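Local coordinates for RickCE (Rickettsia bellii, PDB 5HAM), which probably removes ubiquitin or ubiquitin-like modifiers from proteins as a CE-clan protease and bacterial effector, this fragment carrying its catalytic domain, at residues V29-T34 with E118-R123; A135-I140 with W147-A152; I162-D167 with I198-K203. One frame throughout, in Å; residues are numbered along the deposited sequence.

Contact 1 (V29-T34 with E118-R123); sequences VQPAIT and EDILNR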
loop_
_atom_site.group_PDB
_atom_site.type_symbol
_atom_site.label_atom_id
_atom_site.label_comp_id
_atom_site.label_asym_id
_atom_site.label_seq_id
_atom_site.Cartn_x
_atom_site.Cartn_y
_atom_site.Cartn_z
ATOM N N VAL A 29 8.956 10.821 -8.768
ATOM C CA VAL A 29 7.890 9.944 -8.351
ATOM C C VAL A 29 8.364 8.500 -8.323
ATOM O O VAL A 29 8.738 7.946 -9.354
ATOM C CB VAL A 29 6.702 10.032 -9.310
ATOM C CG1 VAL A 29 5.623 9.048 -8.875
ATOM C CG2 VAL A 29 6.185 11.448 -9.342
ATOM N N GLN A 30 8.331 7.889 -7.143
ATOM C CA GLN A 30 8.800 6.517 -6.980
ATOM C C GLN A 30 7.688 5.520 -7.255
ATOM O O GLN A 30 6.512 5.864 -7.192
ATOM C CB GLN A 30 9.337 6.313 -5.559
ATOM C CG GLN A 30 10.567 7.140 -5.262
ATOM C CD GLN A 30 11.704 6.802 -6.204
ATOM O OE1 GLN A 30 11.960 5.636 -6.482
ATOM N NE2 GLN A 30 12.376 7.822 -6.716
ATOM N N PRO A 31 8.054 4.274 -7.572
ATOM C CA PRO A 31 7.053 3.204 -7.591
ATOM C C PRO A 31 6.538 2.944 -6.178
ATOM O O PRO A 31 7.219 3.280 -5.215
ATOM C CB PRO A 31 7.836 1.999 -8.120
ATOM C CG PRO A 31 9.270 2.355 -7.970
ATOM C CD PRO A 31 9.356 3.830 -8.094
ATOM N N ALA A 32 5.346 2.374 -6.054
ATOM C CA ALA A 32 4.746 2.173 -4.740
ATOM C C ALA A 32 5.511 1.229 -3.839
ATOM O O ALA A 32 5.970 0.173 -4.268
ATOM C CB ALA A 32 3.299 1.690 -4.874
ATOM N N ILE A 33 5.637 1.622 -2.581
ATOM C CA ILE A 33 5.969 0.688 -1.531
ATOM C C ILE A 33 4.678 -0.011 -1.128
ATOM O O ILE A 33 3.661 0.639 -0.907
ATOM C CB ILE A 33 6.553 1.407 -0.333
ATOM C CG1 ILE A 33 8.035 1.723 -0.588
ATOM C CG2 ILE A 33 6.377 0.568 0.947
ATOM C CD1 ILE A 33 8.626 2.675 0.449
ATOM N N THR A 34 4.707 -1.334 -1.067
ATOM C CA THR A 34 3.503 -2.101 -0.752
ATOM C C THR A 34 3.722 -3.053 0.418
ATOM O O THR A 34 4.735 -3.749 0.509
ATOM C CB THR A 34 2.983 -2.901 -1.977
ATOM O OG1 THR A 34 3.932 -3.904 -2.335
ATOM C CG2 THR A 34 2.795 -1.988 -3.183
ATOM N N GLU A 118 12.644 -1.660 0.491
ATOM C CA GLU A 118 13.873 -0.972 0.888
ATOM C C GLU A 118 14.557 -0.233 -0.275
ATOM O O GLU A 118 15.023 0.892 -0.113
ATOM C CB GLU A 118 14.863 -1.936 1.531
ATOM C CG GLU A 118 14.445 -2.431 2.881
ATOM C CD GLU A 118 15.401 -3.461 3.420
ATOM O OE1 GLU A 118 16.338 -3.826 2.687
ATOM O OE2 GLU A 118 15.218 -3.909 4.570
ATOM N N ASP A 119 14.618 -0.863 -1.443
ATOM C CA ASP A 119 15.253 -0.220 -2.591
ATOM C C ASP A 119 14.562 1.075 -3.011
ATOM O O ASP A 119 15.217 2.040 -3.404
ATOM C CB ASP A 119 15.395 -1.196 -3.757
ATOM C CG ASP A 119 16.349 -2.334 -3.438
ATOM O OD1 ASP A 119 17.267 -2.134 -2.606
ATOM O OD2 ASP A 119 16.188 -3.427 -4.009
ATOM N N ILE A 120 13.242 1.119 -2.892
ATOM C CA ILE A 120 12.499 2.324 -3.231
ATOM C C ILE A 120 12.802 3.450 -2.248
ATOM O O ILE A 120 13.045 4.587 -2.644
ATOM C CB ILE A 120 11.008 2.026 -3.289
ATOM C CG1 ILE A 120 10.722 1.065 -4.454
ATOM C CG2 ILE A 120 10.216 3.307 -3.424
ATOM C CD1 ILE A 120 9.448 0.253 -4.289
ATOM N N LEU A 121 12.823 3.129 -0.964
ATOM C CA LEU A 121 13.213 4.107 0.031
ATOM C C LEU A 121 14.630 4.612 -0.201
ATOM O O LEU A 121 14.898 5.811 -0.101
ATOM C CB LEU A 121 13.134 3.492 1.412
ATOM C CG LEU A 121 12.146 4.149 2.363
ATOM C CD1 LEU A 121 12.351 3.588 3.778
ATOM C CD2 LEU A 121 12.297 5.678 2.301
ATOM N N ASN A 122 15.546 3.697 -0.499
ATOM C CA ASN A 122 16.920 4.099 -0.793
ATOM C C ASN A 122 17.084 4.929 -2.071
ATOM O O ASN A 122 17.839 5.901 -2.086
ATOM C CB ASN A 122 17.855 2.892 -0.822
ATOM C CG ASN A 122 18.384 2.543 0.552
ATOM O OD1 ASN A 122 18.655 3.434 1.363
ATOM N ND2 ASN A 122 18.522 1.245 0.830
ATOM N N ARG A 123 16.383 4.538 -3.135
ATOM C CA ARG A 123 16.412 5.288 -4.384
ATOM C C ARG A 123 15.870 6.703 -4.156
ATOM O O ARG A 123 16.438 7.675 -4.637
ATOM C CB ARG A 123 15.611 4.569 -5.472
ATOM C CG ARG A 123 15.600 5.291 -6.818
ATOM C CD ARG A 123 17.029 5.581 -7.305
ATOM N NE ARG A 123 17.077 6.318 -8.567
ATOM C CZ ARG A 123 18.192 6.810 -9.098
ATOM N NH1 ARG A 123 19.351 6.648 -8.473
ATOM N NH2 ARG A 123 18.154 7.468 -10.250
#
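With chi1 at -66°, Ile-120 sets CG2 opposite its backbone N and CG1 opposite the carbonyl carbon, and the extended chi2 of 156° then carries CD1 on toward Ala-32. The two branches thus divide the work against 29-34. CG2 lies 3.8 Å from Gln-30 CB and also touches the carbonyl oxygen of Pro-31, while CG1 faces Pro-31 CG at 4.0 Å. At the tip, CD1 stops 3.5 Å from Ala-32 O. Ile-33 runs past Ile-120 in the opposite direction, its CG1 resting 3.9 Å from Ile-120 CG2. Beyond this point Ile-33 CD1 meets Leu-121 CG at 4.3 Å, a looser touch one residue further along the helix. The bent Gln-30 side chain crosses that of Arg-123 at about a right angle, so that Gln-30 OE1 approaches the aliphatic Arg-123 CG at 3.7 Å. The amide and guanidinium planes stand 75° apart, and the two residues meet through the arginine's methylenes. No hydrogen bond joins the two segments; Ile-138 of the neighbouring strand touches Gln-30, Ile-33 and Ile-120, packing against all three. Next to it, Asn-117 and Gln-113 of the same helix hydrogen-bond to Thr-34. This is helix-on-sheet packing of an alpha/beta domain, with long helix 96-130 laid against outermost strand 27-34 of the mixed sheet.

Contact 2 (A135-I140 with W147-A152); sequences AAVIPI and WTVLVA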
loop_
_atom_site.group_PDB
_atom_site.type_symbol
_atom_site.label_atom_id
_atom_site.label_comp_id
_atom_site.label_asym_id
_atom_site.label_seq_id
_atom_site.Cartn_x
_atom_site.Cartn_y
_atom_site.Cartn_z
ATOM N N ALA A 135 12.274 16.809 -3.839
ATOM C CA ALA A 135 11.365 15.878 -3.172
ATOM C C ALA A 135 11.233 14.574 -3.937
ATOM O O ALA A 135 11.298 14.537 -5.165
ATOM C CB ALA A 135 9.975 16.502 -2.944
ATOM N N ALA A 136 11.060 13.499 -3.188
ATOM C CA ALA A 136 10.751 12.198 -3.752
ATOM C C ALA A 136 9.416 11.793 -3.164
ATOM O O ALA A 136 9.224 11.828 -1.946
ATOM C CB ALA A 136 11.815 11.191 -3.400
ATOM N N VAL A 137 8.481 11.455 -4.041
ATOM C CA VAL A 137 7.141 11.098 -3.617
ATOM C C VAL A 137 6.955 9.588 -3.756
ATOM O O VAL A 137 7.162 9.020 -4.828
ATOM C CB VAL A 137 6.097 11.863 -4.458
ATOM C CG1 VAL A 137 4.662 11.507 -4.037
ATOM C CG2 VAL A 137 6.356 13.366 -4.373
ATOM N N ILE A 138 6.586 8.942 -2.660
ATOM C CA ILE A 138 6.395 7.496 -2.638
ATOM C C ILE A 138 4.970 7.132 -2.222
ATOM O O ILE A 138 4.579 7.339 -1.072
ATOM C CB ILE A 138 7.356 6.812 -1.641
ATOM C CG1 ILE A 138 8.785 7.364 -1.795
ATOM C CG2 ILE A 138 7.296 5.294 -1.811
ATOM C CD1 ILE A 138 9.772 6.827 -0.739
ATOM N N PRO A 139 4.185 6.598 -3.163
ATOM C CA PRO A 139 2.854 6.087 -2.828
ATOM C C PRO A 139 3.043 4.862 -1.965
ATOM O O PRO A 139 3.892 4.053 -2.292
ATOM C CB PRO A 139 2.267 5.685 -4.191
ATOM C CG PRO A 139 3.087 6.382 -5.202
ATOM C CD PRO A 139 4.467 6.525 -4.604
ATOM N N ILE A 140 2.296 4.745 -0.875
ATOM C CA ILE A 140 2.417 3.599 0.011
ATOM C C ILE A 140 1.084 2.897 0.200
ATOM O O ILE A 140 0.113 3.493 0.676
ATOM C CB ILE A 140 3.010 3.993 1.386
ATOM C CG1 ILE A 140 4.411 4.586 1.182
ATOM C CG2 ILE A 140 3.066 2.775 2.295
ATOM C CD1 ILE A 140 5.193 4.732 2.427
ATOM N N TRP A 147 -4.391 3.312 0.093
ATOM C CA TRP A 147 -3.311 4.134 -0.438
ATOM C C TRP A 147 -3.022 5.284 0.493
ATOM O O TRP A 147 -3.951 5.904 1.012
ATOM C CB TRP A 147 -3.644 4.669 -1.828
ATOM C CG TRP A 147 -3.532 3.645 -2.849
ATOM C CD1 TRP A 147 -4.550 3.049 -3.522
ATOM C CD2 TRP A 147 -2.328 3.059 -3.323
ATOM N NE1 TRP A 147 -4.052 2.122 -4.402
ATOM C CE2 TRP A 147 -2.680 2.111 -4.305
ATOM C CE3 TRP A 147 -0.971 3.250 -3.036
ATOM C CZ2 TRP A 147 -1.746 1.353 -4.986
ATOM C CZ3 TRP A 147 -0.042 2.501 -3.707
ATOM C CH2 TRP A 147 -0.433 1.558 -4.670
ATOM N N THR A 148 -1.728 5.527 0.712
ATOM C CA THR A 148 -1.234 6.624 1.529
ATOM C C THR A 148 0.023 7.177 0.851
ATOM O O THR A 148 0.462 6.650 -0.172
ATOM C CB THR A 148 -0.868 6.149 2.952
ATOM O OG1 THR A 148 0.259 5.268 2.910
ATOM C CG2 THR A 148 -2.009 5.408 3.581
ATOM N N VAL A 149 0.622 8.224 1.406
ATOM C CA VAL A 149 1.776 8.822 0.737
ATOM C C VAL A 149 2.927 9.161 1.687
ATOM O O VAL A 149 2.722 9.578 2.835
ATOM C CB VAL A 149 1.374 10.071 -0.111
ATOM C CG1 VAL A 149 0.953 11.241 0.795
ATOM C CG2 VAL A 149 2.489 10.471 -1.051
ATOM N N LEU A 150 4.145 8.963 1.202
ATOM C CA LEU A 150 5.315 9.347 1.964
ATOM C C LEU A 150 6.230 10.196 1.087
ATOM O O LEU A 150 6.671 9.753 0.042
ATOM C CB LEU A 150 6.051 8.103 2.455
ATOM C CG LEU A 150 7.288 8.370 3.309
ATOM C CD1 LEU A 150 6.871 8.911 4.683
ATOM C CD2 LEU A 150 8.144 7.117 3.449
ATOM N N VAL A 151 6.509 11.420 1.520
ATOM C CA VAL A 151 7.357 12.327 0.750
ATOM C C VAL A 151 8.691 12.567 1.451
ATOM O O VAL A 151 8.742 12.885 2.640
ATOM C CB VAL A 151 6.653 13.672 0.486
ATOM C CG1 VAL A 151 7.496 14.533 -0.441
ATOM C CG2 VAL A 151 5.274 13.435 -0.111
ATOM N N ALA A 152 9.769 12.396 0.698
ATOM C CA ALA A 152 11.122 12.465 1.232
ATOM C C ALA A 152 11.799 13.741 0.789
ATOM O O ALA A 152 11.804 14.073 -0.400
ATOM C CB ALA A 152 11.918 11.272 0.738
#
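Ile-140 and Thr-148 pair at the turn end of a beta hairpin, strands 135-141 and 147-155, in the middle of the mixed sheet of the catalytic domain. From Ile-140, CB lies 3.4 Å from Thr-148 OG1, and CG2 stays beside that hydroxyl. CG1 turns the other way and approaches Leu-150 CB at 4.1 Å. The tip, CD1, closes on the same Leu-150 CB at 3.5 Å and also reaches Leu-150 CD2, so one isoleucine bridges two residues of the facing strand. Ala-136, Ile-138, Ile-140, Thr-148, Leu-150 and Ala-152 share this face, where Phe-165 and Leu-163 of the next strand adjoin it. On the other face Val-137 CG1 packs obliquely on Val-149 CG2 at 3.8 Å. There Pro-139 CB sits 4.0 Å from Trp-147 CZ3, and helices 11-20 and 211-223 cover the residues.

Three hydrogen-bonded pairs, Ala-136 with Ala-152, Ile-138 with Leu-150 and Ile-140 with Thr-148, alternate with the non-hydrogen-bonded pairs Val-137 with Val-151 and Pro-139 with Val-149. Pro-139 has no N-H to give, and it falls at a non-hydrogen-bonded position, so the pairing between these strands loses no bond. Near the turn the geometry is less regular: Ile-140 N meets Thr-148 O from above the carbonyl plane, 41° out of it. Thr-148 chi1 of 67° places OG1 between its backbone N and carbonyl carbon, within reach of the opposite strand. Ile-140 O thus gains a second donor: besides Thr-148 N at 2.7 Å, Thr-148 OG1 reaches it from the opposite face of the carbonyl plane at 2.9 Å.

Contact 3 (I162-D167 with I198-K203); sequences ILTFND and IDEQTK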
loop_
_atom_site.group_PDB
_atom_site.type_symbol
_atom_site.label_atom_id
_atom_site.label_comp_id
_atom_site.label_asym_id
_atom_site.label_seq_id
_atom_site.Cartn_x
_atom_site.Cartn_y
_atom_site.Cartn_z
ATOM N N ILE A 162 14.179 14.167 5.844
ATOM C CA ILE A 162 12.879 14.423 6.442
ATOM C C ILE A 162 11.778 13.726 5.629
ATOM O O ILE A 162 11.663 13.935 4.426
ATOM C CB ILE A 162 12.638 15.959 6.562
ATOM C CG1 ILE A 162 13.773 16.606 7.371
ATOM C CG2 ILE A 162 11.293 16.259 7.199
ATOM C CD1 ILE A 162 13.692 18.111 7.494
ATOM N N LEU A 163 11.002 12.865 6.286
ATOM C CA LEU A 163 9.940 12.103 5.625
ATOM C C LEU A 163 8.566 12.538 6.128
ATOM O O LEU A 163 8.298 12.517 7.332
ATOM C CB LEU A 163 10.115 10.602 5.868
ATOM C CG LEU A 163 11.498 10.002 5.583
ATOM C CD1 LEU A 163 11.625 8.648 6.234
ATOM C CD2 LEU A 163 11.761 9.897 4.089
ATOM N N THR A 164 7.697 12.927 5.201
ATOM C CA THR A 164 6.379 13.421 5.552
ATOM C C THR A 164 5.308 12.470 5.051
ATOM O O THR A 164 5.284 12.115 3.871
ATOM C CB THR A 164 6.169 14.809 4.960
ATOM O OG1 THR A 164 7.209 15.660 5.431
ATOM C CG2 THR A 164 4.831 15.383 5.370
ATOM N N PHE A 165 4.433 12.052 5.963
ATOM C CA PHE A 165 3.402 11.052 5.676
ATOM C C PHE A 165 1.975 11.559 5.901
ATOM O O PHE A 165 1.716 12.337 6.819
ATOM C CB PHE A 165 3.650 9.825 6.563
ATOM C CG PHE A 165 2.612 8.744 6.439
ATOM C CD1 PHE A 165 2.712 7.774 5.442
ATOM C CD2 PHE A 165 1.562 8.667 7.350
ATOM C CE1 PHE A 165 1.764 6.758 5.341
ATOM C CE2 PHE A 165 0.611 7.655 7.258
ATOM C CZ PHE A 165 0.713 6.695 6.251
ATOM N N ASN A 166 1.040 11.104 5.077
ATOM C CA ASN A 166 -0.357 11.199 5.478
ATOM C C ASN A 166 -1.240 10.050 5.033
ATOM O O ASN A 166 -1.023 9.466 3.982
ATOM C CB ASN A 166 -0.988 12.516 5.071
ATOM C CG ASN A 166 -2.268 12.789 5.847
ATOM O OD1 ASN A 166 -2.242 12.925 7.074
ATOM N ND2 ASN A 166 -3.391 12.840 5.150
ATOM N N ASP A 167 -2.233 9.737 5.858
ATOM C CA ASP A 167 -3.243 8.726 5.545
ATOM C C ASP A 167 -4.583 9.446 5.568
ATOM O O ASP A 167 -5.022 9.909 6.617
ATOM C CB ASP A 167 -3.211 7.599 6.595
ATOM C CG ASP A 167 -4.161 6.418 6.273
ATOM O OD1 ASP A 167 -5.115 6.544 5.471
ATOM O OD2 ASP A 167 -3.952 5.337 6.856
ATOM N N ILE A 198 7.591 13.237 9.956
ATOM C CA ILE A 198 6.470 14.121 10.210
ATOM C C ILE A 198 5.187 13.445 9.746
ATOM O O ILE A 198 5.012 13.170 8.560
ATOM C CB ILE A 198 6.643 15.460 9.488
ATOM C CG1 ILE A 198 7.889 16.187 10.013
ATOM C CG2 ILE A 198 5.406 16.314 9.680
ATOM C CD1 ILE A 198 8.369 17.300 9.093
ATOM N N ASP A 199 4.312 13.142 10.699
ATOM C CA ASP A 199 3.033 12.511 10.401
ATOM C C ASP A 199 1.949 13.573 10.440
ATOM O O ASP A 199 1.640 14.101 11.506
ATOM C CB ASP A 199 2.743 11.410 11.424
ATOM C CG ASP A 199 1.539 10.539 11.051
ATOM O OD1 ASP A 199 0.956 10.724 9.958
ATOM O OD2 ASP A 199 1.182 9.648 11.858
ATOM N N GLU A 200 1.380 13.881 9.278
ATOM C CA GLU A 200 0.403 14.959 9.158
ATOM C C GLU A 200 -0.853 14.590 9.899
ATOM O O GLU A 200 -1.629 15.475 10.293
ATOM C CB GLU A 200 0.055 15.230 7.693
ATOM C CG GLU A 200 1.234 15.682 6.849
ATOM C CD GLU A 200 1.605 17.135 7.094
ATOM O OE1 GLU A 200 2.741 17.395 7.547
ATOM O OE2 GLU A 200 0.765 18.020 6.833
ATOM N N GLN A 201 -1.011 13.278 10.097
ATOM C CA GLN A 201 -2.219 12.648 10.648
ATOM C C GLN A 201 -3.484 13.459 10.413
ATOM O O GLN A 201 -4.132 13.934 11.351
ATOM C CB GLN A 201 -2.065 12.245 12.129
ATOM C CG GLN A 201 -1.049 13.021 12.920
ATOM C CD GLN A 201 -0.923 12.514 14.355
ATOM O OE1 GLN A 201 -1.754 11.738 14.825
ATOM N NE2 GLN A 201 0.117 12.945 15.051
ATOM N N THR A 202 -3.823 13.649 9.149
ATOM C CA THR A 202 -4.976 14.473 8.847
ATOM C C THR A 202 -6.051 13.612 8.237
ATOM O O THR A 202 -5.937 13.193 7.086
ATOM C CB THR A 202 -4.620 15.581 7.877
ATOM O OG1 THR A 202 -3.515 16.312 8.404
ATOM C CG2 THR A 202 -5.812 16.514 7.663
ATOM N N LYS A 203 -7.079 13.324 9.026
ATOM C CA LYS A 203 -8.197 12.565 8.524
ATOM C C LYS A 203 -8.856 13.416 7.458
ATOM O O LYS A 203 -9.188 14.580 7.700
ATOM C CB LYS A 203 -9.197 12.244 9.642
ATOM C CG LYS A 203 -10.442 11.542 9.139
ATOM C CD LYS A 203 -11.582 11.582 10.153
ATOM C CE LYS A 203 -11.973 10.180 10.629
ATOM N NZ LYS A 203 -13.237 10.168 11.452
HETATM O O HOH W 1 -1.417 10.106 8.683
#
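Thr-164 pairs with Ile-198, and Phe-165 with Asp-199, where the two parallel strands of a beta-alpha-beta unit, joined through helix 175-188, run side by side. Backbone hydrogen bonds come first: Ile-198 N gives to Leu-163 O, Phe-165 N to Ile-198 O, and Glu-200 N to Phe-165 O at 2.9 Å.

After the last of these bonds the Asn-166 side chain continues the link. Chi1 of -162° swings the Asn-166 amide across to Thr-202, where it makes two bonds to one residue. Its OD1 accepts from Thr-202 N on a lone pair at 2.7 Å, and ND2 gives a longer bond of 3.2 Å to Thr-202 O, lying almost in the amide plane. This pair of hydrogen bonds holds the chain that follows strand 196-199.

Among apolar side chains, Ile-162 CG2 meets Ile-198 CD1 at 3.6 Å. A methyl also approaches a carboxylate, Thr-164 CG2 lying 3.6 Å from Glu-200 OE1.

Of the charged groups, Asp-199 takes a backbone hydrogen bond from Ile-173 N on OD2. A water joins Asp-167 N to Asp-199 OD1. Asp-167 itself bonds through OD2 to His-146 NE2, consistent with the His-Asp pair of CE-clan proteases. Gln-201 N closes an Asx turn on Asp-199 OD1, met from above the carboxylate plane, and the same OD1 lies in the plane of the Phe-165 ring, at its edge, 3.4 Å from CD2.

The three contacts follow one another along the chain without overlapping and all reach the five-stranded mixed sheet, ordered 27-34, 135-141, 147-155, 160-166 and 196-199. Contact 1 lies at one outer strand, contact 2 in the middle and contact 3 at the other edge. Centres of contacts 1 and 2 are about 9 Å apart and those of contacts 2 and 3 about 10 Å; the centres of contacts 1 and 3 are about 17 Å apart, their nearest atoms about 5 Å, with no touch. Probable backbone hydrogen bonds stitch neighbours together, as between Gln-30 N and Val-137 O. A continuous sheet thus links long helix 96-130 to Asp-167, the probably catalytic partner of His-146, after strand 160-166.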